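Local coordinates for protein oxidoreductase, NAD-binding (PDB 7BVJ) that catalyses the NAD(+)-dependent oxidation of the glucosamine 3-position of UDP-N-acetylglucosamine to a ketone, a step in making the diamino sugar of some lipid A molecules, at residues H123-L129 and F235-L240; P137-E143 and R221-Q227; T173-D179 and M199-T205. One frame throughout, in Å; residues are numbered along the deposited sequence.

Contact 1 (H123-L129 and F235-L240); sequences HPAIQYL and FLNNTL
The N-cap of helix 124-132 meets the turn that leads into strand 239-245, with H123 set against F235. The imidazole is held at both nitrogens, which fixes its rotation. H123 is the N-cap: its ND1 accepts from A125 N. H123 NE2 donates to F235 O at 3.1 Å, on a carbonyl lone pair and close to the ring plane, with an N-H...O angle of 156°. Its CG lies anti to the backbone N (chi1 -165°), which carries the ring toward the turn. The ring edge of F235 points at the imidazole face, with F235 CD2 over the ring centre, in a T-shaped pair with planes at 87°. P124 CD lies over the opposite face, toward the rim. I126 CD1 reaches the edge of the F235 ring, 3.2 Å from CE2. N238 OD1 lies 3.1 Å from H123 CE1, with P124 CG also near. Further along the helix, Y128 and L129 meet L240 of the strand. L240 CD2 is 3.5 Å from Y128 CD1, and L240 CD1 meets L129 CD1 at 4.2 Å. V233 of strand 229-234 continues this apolar patch. Together these residues pack a capped helix start against the mixed sheet of the C-terminal domain of a Gfo/Idh/MocA-family enzyme.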
loop_
_atom_site.group_PDB
_atom_site.type_symbol
_atom_site.label_atom_id
_atom_site.label_comp_id
_atom_site.label_asym_id
_atom_site.label_seq_id
_atom_site.Cartn_x
_atom_site.Cartn_y
_atom_site.Cartn_z
ATOM N N HIS A 123 9.118 1.292 2.054
ATOM C CA HIS A 123 9.667 1.238 3.400
ATOM C C HIS A 123 11.166 0.940 3.346
ATOM O O HIS A 123 11.604 0.123 2.528
ATOM C CB HIS A 123 8.957 0.169 4.235
ATOM C CG HIS A 123 9.219 0.297 5.703
ATOM N ND1 HIS A 123 10.410 -0.086 6.281
ATOM C CD2 HIS A 123 8.466 0.813 6.704
ATOM C CE1 HIS A 123 10.373 0.172 7.578
ATOM N NE2 HIS A 123 9.202 0.717 7.860
ATOM N N PRO A 124 11.979 1.598 4.184
ATOM C CA PRO A 124 13.442 1.417 4.083
ATOM C C PRO A 124 13.902 -0.031 4.227
ATOM O O PRO A 124 14.856 -0.453 3.556
ATOM C CB PRO A 124 13.979 2.301 5.222
ATOM C CG PRO A 124 12.923 3.327 5.458
ATOM C CD PRO A 124 11.602 2.695 5.101
ATOM N N ALA A 125 13.247 -0.812 5.089
ATOM C CA ALA A 125 13.658 -2.199 5.263
ATOM C C ALA A 125 13.395 -3.011 4.004
ATOM O O ALA A 125 14.220 -3.851 3.607
ATOM C CB ALA A 125 12.933 -2.813 6.459
ATOM N N ILE A 126 12.267 -2.750 3.344
ATOM C CA ILE A 126 11.936 -3.505 2.140
ATOM C C ILE A 126 12.869 -3.109 1.001
ATOM O O ILE A 126 13.306 -3.957 0.217
ATOM C CB ILE A 126 10.454 -3.304 1.765
ATOM C CG1 ILE A 126 9.551 -4.327 2.460
ATOM C CG2 ILE A 126 10.253 -3.524 0.266
ATOM C CD1 ILE A 126 9.779 -4.518 3.934
ATOM N N GLN A 127 13.196 -1.823 0.893
ATOM C CA GLN A 127 14.121 -1.400 -0.150
ATOM C C GLN A 127 15.482 -2.043 0.055
ATOM O O GLN A 127 16.097 -2.531 -0.899
ATOM C CB GLN A 127 14.237 0.128 -0.172
ATOM C CG GLN A 127 15.202 0.684 -1.231
ATOM C CD GLN A 127 14.769 2.052 -1.762
ATOM O OE1 GLN A 127 13.569 2.325 -1.912
ATOM N NE2 GLN A 127 15.745 2.919 -2.044
ATOM N N TYR A 128 15.946 -2.084 1.307
ATOM C CA TYR A 128 17.228 -2.711 1.593
ATOM C C TYR A 128 17.209 -4.193 1.243
ATOM O O TYR A 128 18.176 -4.718 0.671
ATOM C CB TYR A 128 17.593 -2.516 3.064
ATOM C CG TYR A 128 18.942 -3.121 3.408
ATOM C CD1 TYR A 128 19.047 -4.444 3.820
ATOM C CD2 TYR A 128 20.106 -2.372 3.312
ATOM C CE1 TYR A 128 20.260 -4.999 4.123
ATOM C CE2 TYR A 128 21.325 -2.923 3.618
ATOM C CZ TYR A 128 21.394 -4.236 4.021
ATOM O OH TYR A 128 22.606 -4.787 4.334
ATOM N N LEU A 129 16.127 -4.891 1.598
ATOM C CA LEU A 129 16.077 -6.331 1.357
ATOM C C LEU A 129 15.954 -6.632 -0.130
ATOM O O LEU A 129 16.505 -7.624 -0.620
ATOM C CB LEU A 129 14.916 -6.961 2.136
ATOM C CG LEU A 129 15.142 -7.088 3.639
ATOM C CD1 LEU A 129 13.845 -7.391 4.332
ATOM C CD2 LEU A 129 16.204 -8.160 3.904
ATOM N N PHE A 235 8.554 -2.721 11.269
ATOM C CA PHE A 235 8.149 -1.598 10.435
ATOM C C PHE A 235 7.941 -0.338 11.268
ATOM O O PHE A 235 8.349 0.759 10.865
ATOM C CB PHE A 235 6.863 -1.951 9.687
ATOM C CG PHE A 235 7.067 -2.896 8.532
ATOM C CD1 PHE A 235 6.546 -4.182 8.566
ATOM C CD2 PHE A 235 7.768 -2.492 7.408
ATOM C CE1 PHE A 235 6.733 -5.064 7.497
ATOM C CE2 PHE A 235 7.965 -3.359 6.330
ATOM C CZ PHE A 235 7.443 -4.647 6.375
ATOM N N LEU A 236 7.304 -0.479 12.432
ATOM C CA LEU A 236 6.984 0.681 13.258
ATOM C C LEU A 236 8.250 1.366 13.748
ATOM O O LEU A 236 8.431 2.577 13.567
ATOM C CB LEU A 236 6.114 0.252 14.441
ATOM C CG LEU A 236 4.849 1.066 14.680
ATOM C CD1 LEU A 236 4.114 1.296 13.369
ATOM C CD2 LEU A 236 3.964 0.343 15.678
ATOM N N ASN A 237 9.148 0.596 14.356
ATOM C CA ASN A 237 10.374 1.142 14.911
ATOM C C ASN A 237 11.489 1.264 13.886
ATOM O O ASN A 237 12.569 1.745 14.233
ATOM C CB ASN A 237 10.805 0.293 16.103
ATOM C CG ASN A 237 9.750 0.283 17.201
ATOM O OD1 ASN A 237 8.909 1.180 17.266
ATOM N ND2 ASN A 237 9.779 -0.730 18.056
ATOM N N ASN A 238 11.231 0.869 12.636
ATOM C CA ASN A 238 12.162 0.999 11.513
ATOM C C ASN A 238 13.485 0.267 11.772
ATOM O O ASN A 238 14.574 0.810 11.547
ATOM C CB ASN A 238 12.403 2.477 11.172
ATOM C CG ASN A 238 12.914 2.684 9.743
ATOM O OD1 ASN A 238 12.297 2.237 8.775
ATOM N ND2 ASN A 238 14.044 3.372 9.613
ATOM N N THR A 239 13.388 -0.993 12.220
ATOM C CA THR A 239 14.579 -1.803 12.458
ATOM C C THR A 239 14.565 -3.079 11.631
ATOM O O THR A 239 13.508 -3.655 11.362
ATOM C CB THR A 239 14.737 -2.186 13.940
ATOM O OG1 THR A 239 13.640 -3.009 14.349
ATOM C CG2 THR A 239 14.801 -0.938 14.823
ATOM N N LEU A 240 15.765 -3.541 11.258
ATOM C CA LEU A 240 15.922 -4.749 10.456
ATOM C C LEU A 240 17.096 -5.573 10.974
ATOM O O LEU A 240 18.186 -5.038 11.199
ATOM C CB LEU A 240 16.118 -4.401 8.972
ATOM C CG LEU A 240 16.759 -5.443 8.050
ATOM C CD1 LEU A 240 15.875 -6.662 7.896
ATOM C CD2 LEU A 240 17.025 -4.829 6.707
#

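Contact 2 (P137-E143 and R221-Q227); sequences PRYLEAE and RMRIFWQ. With F8U ((2R,3R)-2,3-bis(oxidanyl)butane-1,4-disulfonic acid), chain F.
The R223 guanidinium has F8U C01 over one face, toward the rim, while E141 OE1, E143 OE2 and R221 NE lie at its edge. The indole of W226 takes I224 CG2 and P137 over one face. P137 CA sits 3.7 Å from the centroid of the five-membered ring, a CH-pi contact. R223 lies on strand 219-225 and W226 just after it; the strand pairs antiparallel with strand 139-147 in the C-terminal mixed sheet. Y139, E141, E143, R221, R223 and F225 occupy one sheet face; I224, L140, A142 and M222 occupy the other, the last three touching helix 157-173. E141, E143, R221 and R223 form a salt-bridge network. R223 NH2 donates to E143 OE2 at 3.2 Å, within the guanidinium plane but from above the carboxylate plane. R221 NH2 bonds E143 OE2 weakly at 3.0 Å. E141 OE1 adds a long, weak bond to R223 NE. Y139 CD2 is 3.3 Å from F225 CD2, the rings oblique with planes at 40°. R223, Y230 and S232 line the F8U pocket, where the glutamates probably offset the arginine charge. A classic bulge lets F225 O accept from R138 N, at 2.7 Å, and Y139 N, at 3.1 Å.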
loop_
_atom_site.group_PDB
_atom_site.type_symbol
_atom_site.label_atom_id
_atom_site.label_comp_id
_atom_site.label_asym_id
_atom_site.label_seq_id
_atom_site.Cartn_x
_atom_site.Cartn_y
_atom_site.Cartn_z
ATOM N N PRO A 137 11.745 -15.341 -0.758
ATOM C CA PRO A 137 11.693 -16.029 0.537
ATOM C C PRO A 137 10.892 -17.312 0.427
ATOM O O PRO A 137 9.999 -17.438 -0.413
ATOM C CB PRO A 137 10.991 -15.023 1.455
ATOM C CG PRO A 137 10.352 -14.030 0.531
ATOM C CD PRO A 137 11.210 -13.972 -0.674
ATOM N N ARG A 138 11.217 -18.259 1.302
ATOM C CA ARG A 138 10.487 -19.513 1.368
ATOM C C ARG A 138 9.312 -19.433 2.328
ATOM O O ARG A 138 8.295 -20.101 2.103
ATOM C CB ARG A 138 11.421 -20.653 1.789
ATOM C CG ARG A 138 12.779 -20.635 1.095
ATOM C CD ARG A 138 12.610 -20.726 -0.407
ATOM N NE ARG A 138 13.782 -21.272 -1.077
ATOM C CZ ARG A 138 13.836 -21.495 -2.384
ATOM N NH1 ARG A 138 12.785 -21.201 -3.145
ATOM N NH2 ARG A 138 14.930 -22.008 -2.931
ATOM N N TYR A 139 9.422 -18.624 3.383
ATOM C CA TYR A 139 8.320 -18.445 4.325
ATOM C C TYR A 139 8.259 -16.995 4.796
ATOM O O TYR A 139 9.296 -16.391 5.075
ATOM C CB TYR A 139 8.499 -19.407 5.511
ATOM C CG TYR A 139 7.479 -19.315 6.629
ATOM C CD1 TYR A 139 6.129 -19.524 6.396
ATOM C CD2 TYR A 139 7.884 -19.056 7.928
ATOM C CE1 TYR A 139 5.204 -19.439 7.424
ATOM C CE2 TYR A 139 6.984 -18.974 8.951
ATOM C CZ TYR A 139 5.639 -19.171 8.703
ATOM O OH TYR A 139 4.747 -19.100 9.756
ATOM N N LEU A 140 7.047 -16.424 4.876
ATOM C CA LEU A 140 6.852 -15.102 5.477
ATOM C C LEU A 140 5.783 -15.180 6.572
ATOM O O LEU A 140 4.730 -15.795 6.385
ATOM C CB LEU A 140 6.425 -14.027 4.459
ATOM C CG LEU A 140 7.052 -13.875 3.086
ATOM C CD1 LEU A 140 6.404 -14.858 2.129
ATOM C CD2 LEU A 140 6.860 -12.457 2.576
ATOM N N GLU A 141 6.064 -14.536 7.706
ATOM C CA GLU A 141 5.194 -14.501 8.870
ATOM C C GLU A 141 5.037 -13.037 9.259
ATOM O O GLU A 141 6.031 -12.380 9.567
ATOM C CB GLU A 141 5.825 -15.289 10.015
ATOM C CG GLU A 141 4.893 -16.072 10.857
ATOM C CD GLU A 141 5.639 -17.000 11.805
ATOM O OE1 GLU A 141 6.579 -16.539 12.491
ATOM O OE2 GLU A 141 5.280 -18.192 11.858
ATOM N N ALA A 142 3.814 -12.514 9.258
ATOM C CA ALA A 142 3.662 -11.081 9.503
ATOM C C ALA A 142 2.504 -10.800 10.447
ATOM O O ALA A 142 1.530 -11.563 10.514
ATOM C CB ALA A 142 3.485 -10.278 8.186
ATOM N N GLU A 143 2.636 -9.687 11.184
ATOM C CA GLU A 143 1.596 -9.174 12.077
ATOM C C GLU A 143 1.387 -7.681 11.840
ATOM O O GLU A 143 2.345 -6.898 11.890
ATOM C CB GLU A 143 1.941 -9.413 13.555
ATOM C CG GLU A 143 2.235 -10.850 13.911
ATOM C CD GLU A 143 2.984 -10.966 15.218
ATOM O OE1 GLU A 143 2.320 -11.040 16.283
ATOM O OE2 GLU A 143 4.236 -10.969 15.171
ATOM N N ARG A 221 5.132 -6.014 12.236
ATOM C CA ARG A 221 6.337 -6.822 12.165
ATOM C C ARG A 221 6.222 -7.852 11.049
ATOM O O ARG A 221 5.117 -8.240 10.648
ATOM C CB ARG A 221 6.608 -7.482 13.516
ATOM C CG ARG A 221 6.888 -6.450 14.622
ATOM C CD ARG A 221 7.386 -7.082 15.912
ATOM N NE ARG A 221 6.603 -8.251 16.302
ATOM C CZ ARG A 221 5.690 -8.260 17.268
ATOM N NH1 ARG A 221 5.428 -7.152 17.956
ATOM N NH2 ARG A 221 5.032 -9.381 17.545
ATOM N N MET A 222 7.383 -8.261 10.526
ATOM C CA MET A 222 7.461 -9.321 9.521
ATOM C C MET A 222 8.758 -10.093 9.694
ATOM O O MET A 222 9.848 -9.514 9.633
ATOM C CB MET A 222 7.381 -8.779 8.092
ATOM C CG MET A 222 7.419 -9.889 7.019
ATOM S SD MET A 222 7.281 -9.269 5.321
ATOM C CE MET A 222 5.520 -9.037 5.212
ATOM N N ARG A 223 8.643 -11.398 9.883
ATOM C CA ARG A 223 9.779 -12.293 9.823
ATOM C C ARG A 223 9.771 -13.016 8.477
ATOM O O ARG A 223 8.711 -13.375 7.948
ATOM C CB ARG A 223 9.745 -13.267 11.004
ATOM C CG ARG A 223 10.046 -12.546 12.321
ATOM C CD ARG A 223 9.717 -13.371 13.565
ATOM N NE ARG A 223 8.298 -13.724 13.659
ATOM C CZ ARG A 223 7.330 -12.906 14.083
ATOM N NH1 ARG A 223 7.594 -11.661 14.466
ATOM N NH2 ARG A 223 6.088 -13.341 14.119
ATOM N N ILE A 224 10.959 -13.162 7.895
ATOM C CA ILE A 224 11.134 -13.663 6.541
ATOM C C ILE A 224 12.226 -14.724 6.566
ATOM O O ILE A 224 13.310 -14.493 7.117
ATOM C CB ILE A 224 11.491 -12.524 5.575
ATOM C CG1 ILE A 224 10.534 -11.331 5.760
ATOM C CG2 ILE A 224 11.504 -13.027 4.165
ATOM C CD1 ILE A 224 10.789 -10.191 4.801
ATOM N N PHE A 225 11.944 -15.883 5.976
ATOM C CA PHE A 225 12.833 -17.036 6.002
ATOM C C PHE A 225 13.208 -17.427 4.578
ATOM O O PHE A 225 12.335 -17.767 3.762
ATOM C CB PHE A 225 12.179 -18.228 6.710
ATOM C CG PHE A 225 11.785 -17.967 8.142
ATOM C CD1 PHE A 225 12.548 -18.468 9.189
ATOM C CD2 PHE A 225 10.630 -17.246 8.444
ATOM C CE1 PHE A 225 12.173 -18.227 10.513
ATOM C CE2 PHE A 225 10.256 -17.009 9.761
ATOM C CZ PHE A 225 11.032 -17.500 10.791
ATOM N N TRP A 226 14.508 -17.381 4.295
ATOM C CA TRP A 226 15.125 -18.009 3.139
ATOM C C TRP A 226 15.834 -19.271 3.606
ATOM O O TRP A 226 15.906 -19.566 4.800
ATOM C CB TRP A 226 16.117 -17.068 2.448
ATOM C CG TRP A 226 15.528 -15.817 1.858
ATOM C CD1 TRP A 226 15.168 -15.616 0.554
ATOM C CD2 TRP A 226 15.264 -14.585 2.538
ATOM N NE1 TRP A 226 14.682 -14.348 0.388
ATOM C CE2 TRP A 226 14.733 -13.690 1.588
ATOM C CE3 TRP A 226 15.408 -14.157 3.864
ATOM C CZ2 TRP A 226 14.355 -12.386 1.917
ATOM C CZ3 TRP A 226 15.043 -12.877 4.188
ATOM C CH2 TRP A 226 14.530 -11.991 3.215
ATOM N N GLN A 227 16.389 -20.015 2.647
ATOM C CA GLN A 227 17.107 -21.240 2.983
ATOM C C GLN A 227 18.334 -20.980 3.850
ATOM O O GLN A 227 18.768 -21.874 4.582
ATOM C CB GLN A 227 17.522 -21.954 1.700
ATOM C CG GLN A 227 17.777 -23.426 1.864
ATOM C CD GLN A 227 17.262 -24.220 0.687
ATOM O OE1 GLN A 227 16.476 -23.714 -0.124
ATOM N NE2 GLN A 227 17.692 -25.472 0.585
HETATM C C01 F8U F . 8.923 -14.519 17.181
HETATM C C02 F8U F . 9.429 -13.678 18.360
HETATM C C03 F8U F . 10.431 -12.554 18.098
HETATM C C04 F8U F . 11.259 -12.631 16.829
HETATM O O06 F8U F . 12.876 -10.565 17.901
HETATM O O07 F8U F . 13.751 -11.714 16.125
HETATM O O08 F8U F . 11.837 -10.186 15.893
HETATM O O09 F8U F . 11.324 -12.556 19.150
HETATM O O10 F8U F . 8.344 -13.020 18.922
HETATM O O12 F8U F . 9.814 -17.189 17.149
HETATM O O13 F8U F . 10.112 -16.084 15.186
HETATM O O14 F8U F . 11.458 -15.315 17.095
HETATM S S05 F8U F . 12.447 -11.251 16.658
HETATM S S11 F8U F . 10.109 -15.811 16.664
#

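Contact 3 (T173-D179 and M199-T205); sequences TGAEPVD and MTLNNGT
L201 lies in the tightly packed part of this contact, between T173 and A175 on the helix exit and P177 at the start of the next strand. Its CD1 is 3.2 Å from T173 OG1, whose main partner is T169 O. CB of L201 is 3.8 Å from A175 CB, and CD2 lies against P177. P177 also runs alongside M199, with its CG 3.9 Å from M199 CE.

The solvent side is polar, and E176, V178 and N202 are exposed. N202 and E176 lie side by side, their amide and carboxylate planes 81° apart. The amide CG of N202 sits between the backbone N and the carbonyl carbon (chi1 68°), and its OD1 accepts from E176 N at 3.0 Å from above the carbonyl plane. Its ND2 makes only a weak bond to E176 OE1. V178 CG2 rests on N202.

The strand pairing carries a classic bulge: V178 and D179 both face T200, whose O accepts from V178 N at 2.6 Å and D179 N at 3.0 Å. A type I turn runs from L201 to G204, and N203 OD1 accepts from T205 N, an Asx turn overlapping its end. The contact ties the end of helix 157-173 to the hairpin of strands 177-185 and 194-201, with L166 and L170 of that helix beneath M199 and P177.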
loop_
_atom_site.group_PDB
_atom_site.type_symbol
_atom_site.label_atom_id
_atom_site.label_comp_id
_atom_site.label_asym_id
_atom_site.label_seq_id
_atom_site.Cartn_x
_atom_site.Cartn_y
_atom_site.Cartn_z
ATOM N N THR A 173 8.174 -12.527 -3.531
ATOM C CA THR A 173 8.238 -13.844 -4.154
ATOM C C THR A 173 8.136 -13.807 -5.671
ATOM O O THR A 173 8.722 -14.661 -6.349
ATOM C CB THR A 173 7.129 -14.749 -3.613
ATOM O OG1 THR A 173 5.856 -14.106 -3.805
ATOM C CG2 THR A 173 7.366 -15.061 -2.115
ATOM N N GLY A 174 7.391 -12.860 -6.229
ATOM C CA GLY A 174 7.131 -12.927 -7.655
ATOM C C GLY A 174 6.254 -14.089 -8.066
ATOM O O GLY A 174 6.213 -14.438 -9.245
ATOM N N ALA A 175 5.525 -14.682 -7.125
ATOM C CA ALA A 175 4.719 -15.865 -7.378
ATOM C C ALA A 175 3.235 -15.530 -7.258
ATOM O O ALA A 175 2.850 -14.424 -6.862
ATOM C CB ALA A 175 5.120 -16.987 -6.415
ATOM N N GLU A 176 2.394 -16.501 -7.628
ATOM C CA GLU A 176 0.946 -16.380 -7.588
ATOM C C GLU A 176 0.339 -17.364 -6.591
ATOM O O GLU A 176 0.818 -18.497 -6.470
ATOM C CB GLU A 176 0.326 -16.629 -8.974
ATOM C CG GLU A 176 0.586 -15.527 -9.983
ATOM C CD GLU A 176 1.926 -15.698 -10.692
ATOM O OE1 GLU A 176 2.331 -16.857 -10.950
ATOM O OE2 GLU A 176 2.583 -14.675 -10.978
ATOM N N PRO A 177 -0.737 -16.978 -5.896
ATOM C CA PRO A 177 -1.345 -17.884 -4.909
ATOM C C PRO A 177 -1.983 -19.099 -5.570
ATOM O O PRO A 177 -2.652 -18.989 -6.604
ATOM C CB PRO A 177 -2.409 -17.011 -4.224
ATOM C CG PRO A 177 -2.134 -15.625 -4.643
ATOM C CD PRO A 177 -1.470 -15.706 -5.989
ATOM N N VAL A 178 -1.753 -20.260 -4.951
ATOM C CA VAL A 178 -2.416 -21.502 -5.321
ATOM C C VAL A 178 -3.482 -21.891 -4.315
ATOM O O VAL A 178 -4.432 -22.589 -4.686
ATOM C CB VAL A 178 -1.415 -22.666 -5.478
ATOM C CG1 VAL A 178 -2.009 -23.769 -6.355
ATOM C CG2 VAL A 178 -0.153 -22.207 -6.039
ATOM N N ASP A 179 -3.308 -21.533 -3.043
ATOM C CA ASP A 179 -4.251 -21.923 -2.004
ATOM C C ASP A 179 -4.293 -20.808 -0.983
ATOM O O ASP A 179 -3.251 -20.277 -0.595
ATOM C CB ASP A 179 -3.860 -23.242 -1.329
ATOM C CG ASP A 179 -4.850 -23.669 -0.238
ATOM O OD1 ASP A 179 -4.716 -23.236 0.938
ATOM O OD2 ASP A 179 -5.763 -24.458 -0.555
ATOM N N MET A 199 -1.385 -18.704 3.113
ATOM C CA MET A 199 -1.396 -18.605 1.663
ATOM C C MET A 199 -0.238 -19.426 1.118
ATOM O O MET A 199 0.904 -19.248 1.545
ATOM C CB MET A 199 -1.269 -17.136 1.220
ATOM C CG MET A 199 -1.388 -16.893 -0.282
ATOM S SD MET A 199 -1.485 -15.131 -0.779
ATOM C CE MET A 199 -3.250 -14.882 -0.955
ATOM N N THR A 200 -0.527 -20.313 0.183
ATOM C CA THR A 200 0.495 -21.073 -0.528
ATOM C C THR A 200 0.563 -20.563 -1.964
ATOM O O THR A 200 -0.453 -20.559 -2.674
ATOM C CB THR A 200 0.182 -22.567 -0.484
ATOM O OG1 THR A 200 -0.218 -22.916 0.845
ATOM C CG2 THR A 200 1.411 -23.388 -0.848
ATOM N N LEU A 201 1.756 -20.131 -2.375
ATOM C CA LEU A 201 2.018 -19.605 -3.708
ATOM C C LEU A 201 2.540 -20.704 -4.625
ATOM O O LEU A 201 2.879 -21.803 -4.186
ATOM C CB LEU A 201 3.022 -18.455 -3.656
ATOM C CG LEU A 201 2.692 -17.305 -2.698
ATOM C CD1 LEU A 201 3.732 -16.215 -2.818
ATOM C CD2 LEU A 201 1.314 -16.725 -2.961
ATOM N N ASN A 202 2.615 -20.393 -5.923
ATOM C CA ASN A 202 2.923 -21.434 -6.901
ATOM C C ASN A 202 4.409 -21.753 -7.011
ATOM O O ASN A 202 4.766 -22.654 -7.775
ATOM C CB ASN A 202 2.312 -21.089 -8.279
ATOM C CG ASN A 202 2.952 -19.894 -8.966
ATOM O OD1 ASN A 202 3.714 -19.125 -8.375
ATOM N ND2 ASN A 202 2.637 -19.740 -10.256
ATOM N N ASN A 203 5.272 -21.082 -6.247
ATOM C CA ASN A 203 6.667 -21.477 -6.109
ATOM C C ASN A 203 6.910 -22.251 -4.823
ATOM O O ASN A 203 8.066 -22.448 -4.442
ATOM C CB ASN A 203 7.575 -20.247 -6.146
ATOM C CG ASN A 203 7.407 -19.385 -4.914
ATOM O OD1 ASN A 203 6.381 -19.477 -4.236
ATOM N ND2 ASN A 203 8.410 -18.552 -4.606
ATOM N N GLY A 204 5.838 -22.637 -4.118
ATOM C CA GLY A 204 5.913 -23.283 -2.824
ATOM C C GLY A 204 6.065 -22.381 -1.610
ATOM O O GLY A 204 6.101 -22.903 -0.489
ATOM N N THR A 205 6.192 -21.058 -1.783
ATOM C CA THR A 205 6.264 -20.154 -0.630
ATOM C C THR A 205 4.954 -20.144 0.151
ATOM O O THR A 205 3.869 -20.204 -0.425
ATOM C CB THR A 205 6.577 -18.714 -1.060
ATOM O OG1 THR A 205 7.780 -18.670 -1.830
ATOM C CG2 THR A 205 6.759 -17.820 0.170
HETATM O O HOH W 1 -2.518 -22.292 1.741
#

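In the fold
All three contacts reach the same mixed sheet and are partly buried. Contact 2 pairs two neighbouring strands within it. Contact 3 lies at its edge strand, 177-185, and contact 1 fastens helix 124-132 to the turn before strand 239-245. Contact 1 has no exposed touching residue, contact 2 has two, and contact 3 has three and lies furthest from the chain centre. Contacts 1 and 2 touch through F235 with M222 and L129 with I224 and W226. Contacts 2 and 3 meet at P137 O and T205 OG1, a probable hydrogen bond. Helix 157-173 packs against all three. Chemistry follows place: aromatic and apolar round a doubly bonded histidine in contact 1, salt-bridged beside a disulfonate in contact 2, amide-rich in contact 3.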